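Local atomic coordinates of aluminum resistance protein (PDB entry 3I16), a protein that probably acts as a pyridoxal-5'-phosphate-dependent carbon-sulfur lyase of the methionine gamma-lyase family, with a proposed role in aluminium resistance. Residues 93-98 / 288-293; 117-122 / 169-174; 159-164 / 196-201. All blocks are in the same frame, centred on the assembly; numbering follows the deposited sequence.

Contact 1 (93-98 / 288-293); sequences VRPHFV and RSMYQG. With EDO (1,2-ethanediol), chain M.
The end of strand 90-94, the outermost strand on one side of the mixed sheet, and the turn that follows it meet the long helix 287-318: Val93 and Pro95 both touch the selenomethionine Met290. The join is small and wholly apolar. Met290 points at the strand end from its helix turn, its chain straight as far as SE and then bent (chi3 -88°), which carries the terminal methyl CE over to the proline. There Met290 CE lies 4.1 Å from Pro95 CD, and the two side chains cross at about a right angle. One atom earlier, SE of Met290 is 4.4 Å from CG1 of Val93, a loose touch. Met290 has two conformers in the model, so the positions of SE and CE hold for one of them and are to be taken with caution.

Pro95 sits in a type I turn from Arg94 to Phe97. Arg94 points away from the helix and folds back, NH1 giving a hydrogen bond to Val93 O at 2.9 Å. Asp79 holds this corner too, bridging to Arg94 NH1 and accepting from Val93 N.

On another side of the helix, Arg288 binds a 1,2-ethanediol, probably from the crystallisation liquor: NE reaches its O2 at 3.1 Å, and NH2 its O1 at 3.0 Å, nearly straight at 170°. Gln292 and Ile250 O of the third subunit hold the diol as well. Phe284 of the second subunit packs on Pro95.

Met290 also touches Leu242, so the helix passes the C-terminal ends of strands 90-94 and 237-241. Their seven-stranded sheet, parallel except for strand 255-259, which pairs antiparallel with both, is the large-domain sheet of fold type I PLP enzymes.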
# COMPACT_ATOMS: atom_id res chain seq x y z
N VAL B 93 19.45 4.60 -2.23
CA VAL B 93 18.15 4.94 -2.82
C VAL B 93 17.13 4.60 -1.76
O VAL B 93 16.97 3.43 -1.37
CB VAL B 93 17.91 4.16 -4.12
CG1 VAL B 93 16.61 4.64 -4.81
CG2 VAL B 93 19.13 4.31 -5.06
N ARG B 94 16.46 5.63 -1.27
CA ARG B 94 15.54 5.47 -0.16
C ARG B 94 14.28 6.32 -0.23
O ARG B 94 14.34 7.51 -0.58
CB ARG B 94 16.28 5.82 1.12
CG ARG B 94 17.40 4.83 1.55
CD ARG B 94 16.84 3.47 1.94
NE ARG B 94 17.86 2.57 2.47
CZ ARG B 94 18.72 1.86 1.75
NH1 ARG B 94 18.75 1.94 0.43
NH2 ARG B 94 19.58 1.06 2.37
N PRO B 95 13.12 5.72 0.11
CA PRO B 95 11.87 6.50 0.19
C PRO B 95 11.87 7.49 1.37
O PRO B 95 11.09 8.48 1.38
CB PRO B 95 10.80 5.42 0.39
CG PRO B 95 11.51 4.24 0.95
CD PRO B 95 12.90 4.29 0.37
N HIS B 96 12.78 7.23 2.31
CA HIS B 96 12.93 7.98 3.54
C HIS B 96 13.42 9.44 3.34
O HIS B 96 13.25 10.25 4.25
CB HIS B 96 13.88 7.22 4.50
CG HIS B 96 13.45 5.81 4.81
ND1 HIS B 96 13.48 4.80 3.87
CD2 HIS B 96 12.98 5.25 5.95
CE1 HIS B 96 13.02 3.69 4.41
NE2 HIS B 96 12.71 3.93 5.67
N PHE B 97 14.06 9.77 2.21
CA PHE B 97 14.49 11.16 1.94
C PHE B 97 13.21 11.91 1.58
O PHE B 97 12.47 11.49 0.69
CB PHE B 97 15.47 11.34 0.79
CG PHE B 97 16.85 10.78 1.04
CD1 PHE B 97 17.73 11.42 1.90
CD2 PHE B 97 17.29 9.66 0.35
CE1 PHE B 97 19.00 10.92 2.11
CE2 PHE B 97 18.56 9.13 0.58
CZ PHE B 97 19.42 9.77 1.43
N VAL B 98 12.96 13.03 2.26
CA VAL B 98 11.69 13.73 2.11
C VAL B 98 11.60 14.58 0.84
O VAL B 98 10.50 14.91 0.39
CB VAL B 98 11.31 14.54 3.41
CG1 VAL B 98 11.19 13.57 4.61
CG2 VAL B 98 12.29 15.67 3.71
N ARG B 288 8.68 -1.50 -5.94
CA ARG B 288 8.41 -1.81 -7.35
C ARG B 288 8.28 -0.53 -8.21
O ARG B 288 8.77 -0.49 -9.32
CB ARG B 288 7.19 -2.69 -7.55
CG ARG B 288 7.04 -3.16 -8.98
CD ARG B 288 5.82 -4.04 -9.21
NE ARG B 288 4.59 -3.26 -9.13
CZ ARG B 288 3.59 -3.44 -8.26
NH1 ARG B 288 3.58 -4.43 -7.38
NH2 ARG B 288 2.54 -2.62 -8.33
N SER B 289 7.62 0.49 -7.69
CA SER B 289 7.43 1.73 -8.43
C SER B 289 8.76 2.47 -8.62
O SER B 289 8.92 3.25 -9.59
CB SER B 289 6.40 2.64 -7.74
OG SER B 289 6.93 3.13 -6.51
N MSE B 290 9.71 2.24 -7.71
CA MSE B 290 11.03 2.87 -7.85
C MSE B 290 11.83 2.20 -8.95
O MSE B 290 12.50 2.89 -9.74
CB MSE B 290 11.80 2.88 -6.54
CG MSE B 290 11.35 3.99 -5.64
SE MSE B 290 12.35 3.94 -4.02
CE MSE B 290 11.23 2.71 -3.00
N TYR B 291 11.77 0.88 -9.02
CA TYR B 291 12.42 0.14 -10.11
C TYR B 291 11.77 0.52 -11.45
O TYR B 291 12.46 0.88 -12.44
CB TYR B 291 12.25 -1.38 -9.96
CG TYR B 291 13.18 -2.11 -8.99
CD1 TYR B 291 14.49 -2.39 -9.35
CD2 TYR B 291 12.73 -2.58 -7.76
CE1 TYR B 291 15.34 -3.09 -8.51
CE2 TYR B 291 13.58 -3.27 -6.89
CZ TYR B 291 14.89 -3.52 -7.28
OH TYR B 291 15.77 -4.22 -6.47
N GLN B 292 10.45 0.45 -11.48
CA GLN B 292 9.74 0.74 -12.72
C GLN B 292 9.97 2.17 -13.21
O GLN B 292 10.13 2.41 -14.41
CB GLN B 292 8.25 0.43 -12.60
CG GLN B 292 7.60 0.32 -13.98
CD GLN B 292 6.17 -0.12 -13.97
OE1 GLN B 292 5.57 -0.32 -12.92
NE2 GLN B 292 5.60 -0.28 -15.18
N GLY B 293 10.02 3.12 -12.27
CA GLY B 293 10.29 4.51 -12.57
C GLY B 293 11.67 4.73 -13.17
O GLY B 293 11.82 5.48 -14.13
C1 EDO M . 2.93 0.77 -10.72
O1 EDO M . 2.13 -0.37 -10.34
C2 EDO M . 4.33 0.71 -10.14
O2 EDO M . 4.97 -0.53 -10.47

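Contact 2 (117-122 / 169-174); sequences TMLSVC and KVLKED
Leu119 reaches out from its strand with both methyls toward the last turns of helix 164-173, and each finds a different partner. CD1 meets Val170 CG1 at 3.9 Å, while CD2 lies 3.9 Å from Leu171 CD2 and almost as near to the same valine methyl. The fork is aimed by the first torsion, which turns CG of Leu119 anti to that residue's backbone N (chi1 179°). Val170 points toward the strand; Leu171 leaves the helix at a slant, and it is its methyl CD2 that closes the gap. The leucines cross obliquely, so they meet by methyl ends rather than along their lengths.

Two residues earlier in the strand the chemistry turns polar. Thr117 CG2 comes within 4.1 Å of Asp174 OD2, and its hydroxyl is no nearer, so no direct bond forms. Water 1 fills the step: it stands 2.8 Å from Thr117 OG1 and donates to Asp174 OD2 at 2.8 Å. Ser176 OG makes a second link, hydrogen-bonded to both Thr117 OG1 and Asp174 OD1, while Asp174 OD2 also has a salt bridge to Lys152. With so many partners, the carboxylate just past the helix is probably held firmly and kept ionised.

Lys169 NZ and Glu173 OE1, 3.0 Å apart, form an i to i+4 salt bridge along the exposed side of the helix.

Strand 117-120 runs between strands 150-153 and 177-183, parallel to both. Helix 164-173 joins these two neighbours in a beta-alpha-beta crossover that passes over the middle strand, and Leu119 is where that strand meets it. On the flank of the helix, Leu171 continues onto Val206 and Ile209 of helix 196-209.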
# COMPACT_ATOMS: atom_id res chain seq x y z
N THR B 117 35.99 22.72 5.56
CA THR B 117 35.37 23.80 4.82
C THR B 117 34.86 23.23 3.52
O THR B 117 35.56 22.42 2.89
CB THR B 117 36.40 24.90 4.51
OG1 THR B 117 36.90 25.42 5.74
CG2 THR B 117 35.78 26.04 3.69
N MSE B 118 33.65 23.64 3.12
CA MSE B 118 33.11 23.24 1.82
C MSE B 118 33.20 24.46 0.93
O MSE B 118 33.13 25.61 1.41
CB MSE B 118 31.66 22.74 1.91
CG MSE B 118 30.63 23.81 2.26
SE MSE B 118 28.81 23.16 2.17
CE MSE B 118 28.63 22.96 0.31
N LEU B 119 33.32 24.21 -0.38
CA LEU B 119 33.43 25.26 -1.38
C LEU B 119 32.43 25.05 -2.52
O LEU B 119 32.55 24.09 -3.28
CB LEU B 119 34.85 25.30 -1.96
CG LEU B 119 35.12 26.35 -3.04
CD1 LEU B 119 34.97 27.80 -2.50
CD2 LEU B 119 36.50 26.14 -3.70
N SER B 120 31.46 25.95 -2.63
CA SER B 120 30.50 25.93 -3.73
C SER B 120 31.11 26.70 -4.87
O SER B 120 31.46 27.87 -4.72
CB SER B 120 29.18 26.55 -3.31
OG SER B 120 28.55 25.65 -2.44
N VAL B 121 31.21 26.05 -6.03
CA VAL B 121 31.89 26.62 -7.19
C VAL B 121 30.97 27.15 -8.30
O VAL B 121 31.46 27.72 -9.29
CB VAL B 121 32.95 25.62 -7.73
CG1 VAL B 121 34.00 25.35 -6.64
CG2 VAL B 121 32.31 24.32 -8.22
N CYS B 122 29.66 27.01 -8.12
CA CYS B 122 28.68 27.53 -9.10
C CYS B 122 27.92 28.72 -8.54
O CYS B 122 26.75 28.93 -8.86
CB CYS B 122 27.70 26.43 -9.52
SG CYS B 122 28.61 25.03 -10.27
N LYS B 169 42.90 29.06 -6.98
CA LYS B 169 43.43 30.02 -5.99
C LYS B 169 42.81 29.84 -4.61
O LYS B 169 43.50 29.92 -3.60
CB LYS B 169 43.20 31.46 -6.46
CG LYS B 169 43.59 32.55 -5.44
CD LYS B 169 43.31 33.95 -6.01
CE LYS B 169 43.84 35.06 -5.11
NZ LYS B 169 43.33 34.95 -3.71
N VAL B 170 41.50 29.62 -4.56
CA VAL B 170 40.82 29.45 -3.28
C VAL B 170 41.25 28.15 -2.59
O VAL B 170 41.56 28.15 -1.40
CB VAL B 170 39.29 29.58 -3.44
CG1 VAL B 170 38.57 29.18 -2.15
CG2 VAL B 170 38.96 31.04 -3.89
N LEU B 171 41.32 27.07 -3.37
CA LEU B 171 41.79 25.77 -2.87
C LEU B 171 43.25 25.79 -2.40
O LEU B 171 43.59 25.25 -1.35
CB LEU B 171 41.62 24.69 -3.93
CG LEU B 171 40.20 24.27 -4.29
CD1 LEU B 171 40.24 23.28 -5.47
CD2 LEU B 171 39.45 23.68 -3.08
N LYS B 172 44.13 26.41 -3.20
CA LYS B 172 45.52 26.49 -2.81
C LYS B 172 45.67 27.30 -1.51
O LYS B 172 46.47 26.93 -0.65
CB LYS B 172 46.39 27.07 -3.93
CG LYS B 172 46.63 26.10 -5.08
CD LYS B 172 47.71 26.58 -6.05
CE LYS B 172 47.32 27.84 -6.79
NZ LYS B 172 48.28 28.19 -7.89
N GLU B 173 44.87 28.35 -1.34
CA GLU B 173 44.95 29.21 -0.17
C GLU B 173 44.22 28.70 1.07
O GLU B 173 44.35 29.29 2.13
CB GLU B 173 44.49 30.62 -0.51
CG GLU B 173 45.47 31.32 -1.46
CD GLU B 173 45.08 32.73 -1.80
OE1 GLU B 173 43.95 33.13 -1.44
OE2 GLU B 173 45.91 33.44 -2.42
N ASP B 174 43.48 27.61 0.97
CA ASP B 174 42.75 27.10 2.11
C ASP B 174 42.76 25.59 2.08
O ASP B 174 41.93 24.95 1.44
CB ASP B 174 41.32 27.67 2.13
CG ASP B 174 40.57 27.32 3.40
OD1 ASP B 174 41.07 26.50 4.19
OD2 ASP B 174 39.45 27.87 3.60
O HOH W 1 37.70 28.07 5.81

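Contact 3 (159-164 / 196-201); sequences DGKPNL and IEDIKS. With EDO (1,2-ethanediol), chain N.
Pro162 lays the CG corner of its ring over the first turns of helix 196-209, 4.3 Å from Asp198 O and hardly farther from Asp198 CB. Two residues on, Leu164 sends CD2 to within 3.8 Å of Ser201 O. Ser201 OG, a little farther from that methyl, turns back and donates to Asp198 O at 2.8 Å.

Beside these ring and methyl contacts with the helix backbone lies a pair of opposite charges that does not quite meet: Lys161 NZ is 4.1 Å from Asp198 OD1, beyond a salt bridge. Water 2 accepts from Lys161 NZ and donates to Asp198 OD1 at 2.7 Å as well as to Glu197 OE2. O2 of a 1,2-ethanediol, probably from the crystallisation liquor, takes a bond from Lys161 NZ and gives one to Asp198 OD2. OD2 also accepts from the backbone N of Leu195, which fixes the carboxylate with or without the diol. The lysine gets there by a bend at chi2 (-65°).

Asp159 OD1 accepts from Lys161 N at 2.8 Å, an Asx turn, and Asn163 is the N-cap of the next helix, its OD1 taking Glu166 N. The segment 159-164 thus leads from strand 150-153 into helix 164-173, running along the first half of helix 196-209 and beyond, where Pro162 also touches Ile202 and Leu164 Cys205.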
# COMPACT_ATOMS: atom_id res chain seq x y z
N ASP B 159 30.21 35.04 -18.09
CA ASP B 159 29.67 34.25 -19.19
C ASP B 159 28.97 32.97 -18.75
O ASP B 159 28.53 32.19 -19.60
CB ASP B 159 30.75 33.92 -20.23
CG ASP B 159 31.84 32.99 -19.70
OD1 ASP B 159 31.73 32.48 -18.56
OD2 ASP B 159 32.83 32.78 -20.44
N GLY B 160 28.86 32.72 -17.44
CA GLY B 160 28.19 31.51 -16.94
C GLY B 160 29.10 30.29 -16.79
O GLY B 160 28.67 29.26 -16.27
N LYS B 161 30.37 30.41 -17.21
CA LYS B 161 31.30 29.28 -17.13
C LYS B 161 32.02 29.20 -15.79
O LYS B 161 32.16 30.20 -15.08
CB LYS B 161 32.34 29.38 -18.24
CG LYS B 161 31.76 29.41 -19.65
CD LYS B 161 31.05 28.10 -20.03
CE LYS B 161 30.44 28.19 -21.44
NZ LYS B 161 29.89 26.88 -21.90
N PRO B 162 32.50 28.00 -15.42
CA PRO B 162 33.25 27.89 -14.16
C PRO B 162 34.51 28.74 -14.17
O PRO B 162 35.18 28.82 -15.21
CB PRO B 162 33.63 26.41 -14.10
CG PRO B 162 32.58 25.71 -14.95
CD PRO B 162 32.21 26.68 -16.02
N ASN B 163 34.81 29.39 -13.05
CA ASN B 163 36.01 30.21 -12.93
C ASN B 163 37.11 29.34 -12.32
O ASN B 163 37.40 29.40 -11.12
CB ASN B 163 35.76 31.44 -12.06
CG ASN B 163 36.93 32.41 -12.08
OD1 ASN B 163 38.01 32.08 -12.56
ND2 ASN B 163 36.71 33.61 -11.55
N LEU B 164 37.74 28.55 -13.19
CA LEU B 164 38.73 27.58 -12.77
C LEU B 164 39.92 28.23 -12.08
O LEU B 164 40.38 27.73 -11.06
CB LEU B 164 39.17 26.71 -13.95
CG LEU B 164 38.10 25.90 -14.70
CD1 LEU B 164 38.75 25.13 -15.87
CD2 LEU B 164 37.33 24.94 -13.77
N ILE B 196 28.10 18.15 -18.83
CA ILE B 196 28.99 17.12 -18.29
C ILE B 196 30.46 17.51 -18.51
O ILE B 196 31.31 17.24 -17.63
CB ILE B 196 28.71 15.72 -18.90
CG1 ILE B 196 27.34 15.20 -18.46
CG2 ILE B 196 29.87 14.73 -18.58
CD1 ILE B 196 27.16 14.94 -16.94
N GLU B 197 30.78 18.13 -19.66
CA GLU B 197 32.16 18.58 -19.93
C GLU B 197 32.60 19.69 -18.98
O GLU B 197 33.78 19.75 -18.61
CB GLU B 197 32.36 19.02 -21.39
CG GLU B 197 31.64 20.33 -21.76
CD GLU B 197 31.96 20.83 -23.16
OE1 GLU B 197 32.35 20.03 -24.03
OE2 GLU B 197 31.79 22.06 -23.38
N ASP B 198 31.67 20.57 -18.59
CA ASP B 198 31.98 21.64 -17.63
C ASP B 198 32.22 21.02 -16.26
O ASP B 198 33.08 21.46 -15.51
CB ASP B 198 30.82 22.64 -17.49
CG ASP B 198 30.44 23.34 -18.83
OD1 ASP B 198 31.33 23.77 -19.58
OD2 ASP B 198 29.23 23.48 -19.10
N ILE B 199 31.45 20.00 -15.92
CA ILE B 199 31.61 19.32 -14.65
C ILE B 199 32.97 18.63 -14.61
O ILE B 199 33.68 18.72 -13.62
CB ILE B 199 30.46 18.33 -14.37
CG1 ILE B 199 29.17 19.12 -14.11
CG2 ILE B 199 30.81 17.44 -13.15
CD1 ILE B 199 27.86 18.30 -14.11
N LYS B 200 33.34 17.97 -15.71
CA LYS B 200 34.64 17.34 -15.82
C LYS B 200 35.76 18.38 -15.63
O LYS B 200 36.71 18.13 -14.91
CB LYS B 200 34.84 16.67 -17.19
CG LYS B 200 36.18 15.91 -17.31
CD LYS B 200 36.34 15.27 -18.67
CE LYS B 200 37.54 14.29 -18.71
NZ LYS B 200 38.82 14.88 -18.26
N SER B 201 35.64 19.53 -16.26
CA SER B 201 36.71 20.53 -16.13
C SER B 201 36.87 20.97 -14.67
O SER B 201 37.98 21.18 -14.24
CB SER B 201 36.48 21.73 -17.07
OG SER B 201 35.44 22.53 -16.57
C1 EDO N . 27.47 26.41 -18.68
O1 EDO N . 27.71 27.69 -19.28
C2 EDO N . 26.98 25.46 -19.77
O2 EDO N . 27.99 25.27 -20.76
O HOH W 2 31.08 24.57 -22.10

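Contacts 1 and 2 are buried and each brings a helix against a strand, or the turn that ends it, of the same mixed sheet: strand 90-94 at its edge and strand 117-120 further across. Contact 3 lies at the surface and sets a loop against a helix. Contact 1 is purely apolar and hangs on one selenomethionine; contact 2 adds a water-bridged polar end to its methyl packing; contact 3 sets a proline and a leucine on a helix backbone, with a water and, at least in this crystal, a diol between opposite charges. Contacts 2 and 3 both take in part of helix 164-173, contact 3 its first residue and contact 2 its C-terminal part. Contact 1 is remote, its centre over 30 Å from either.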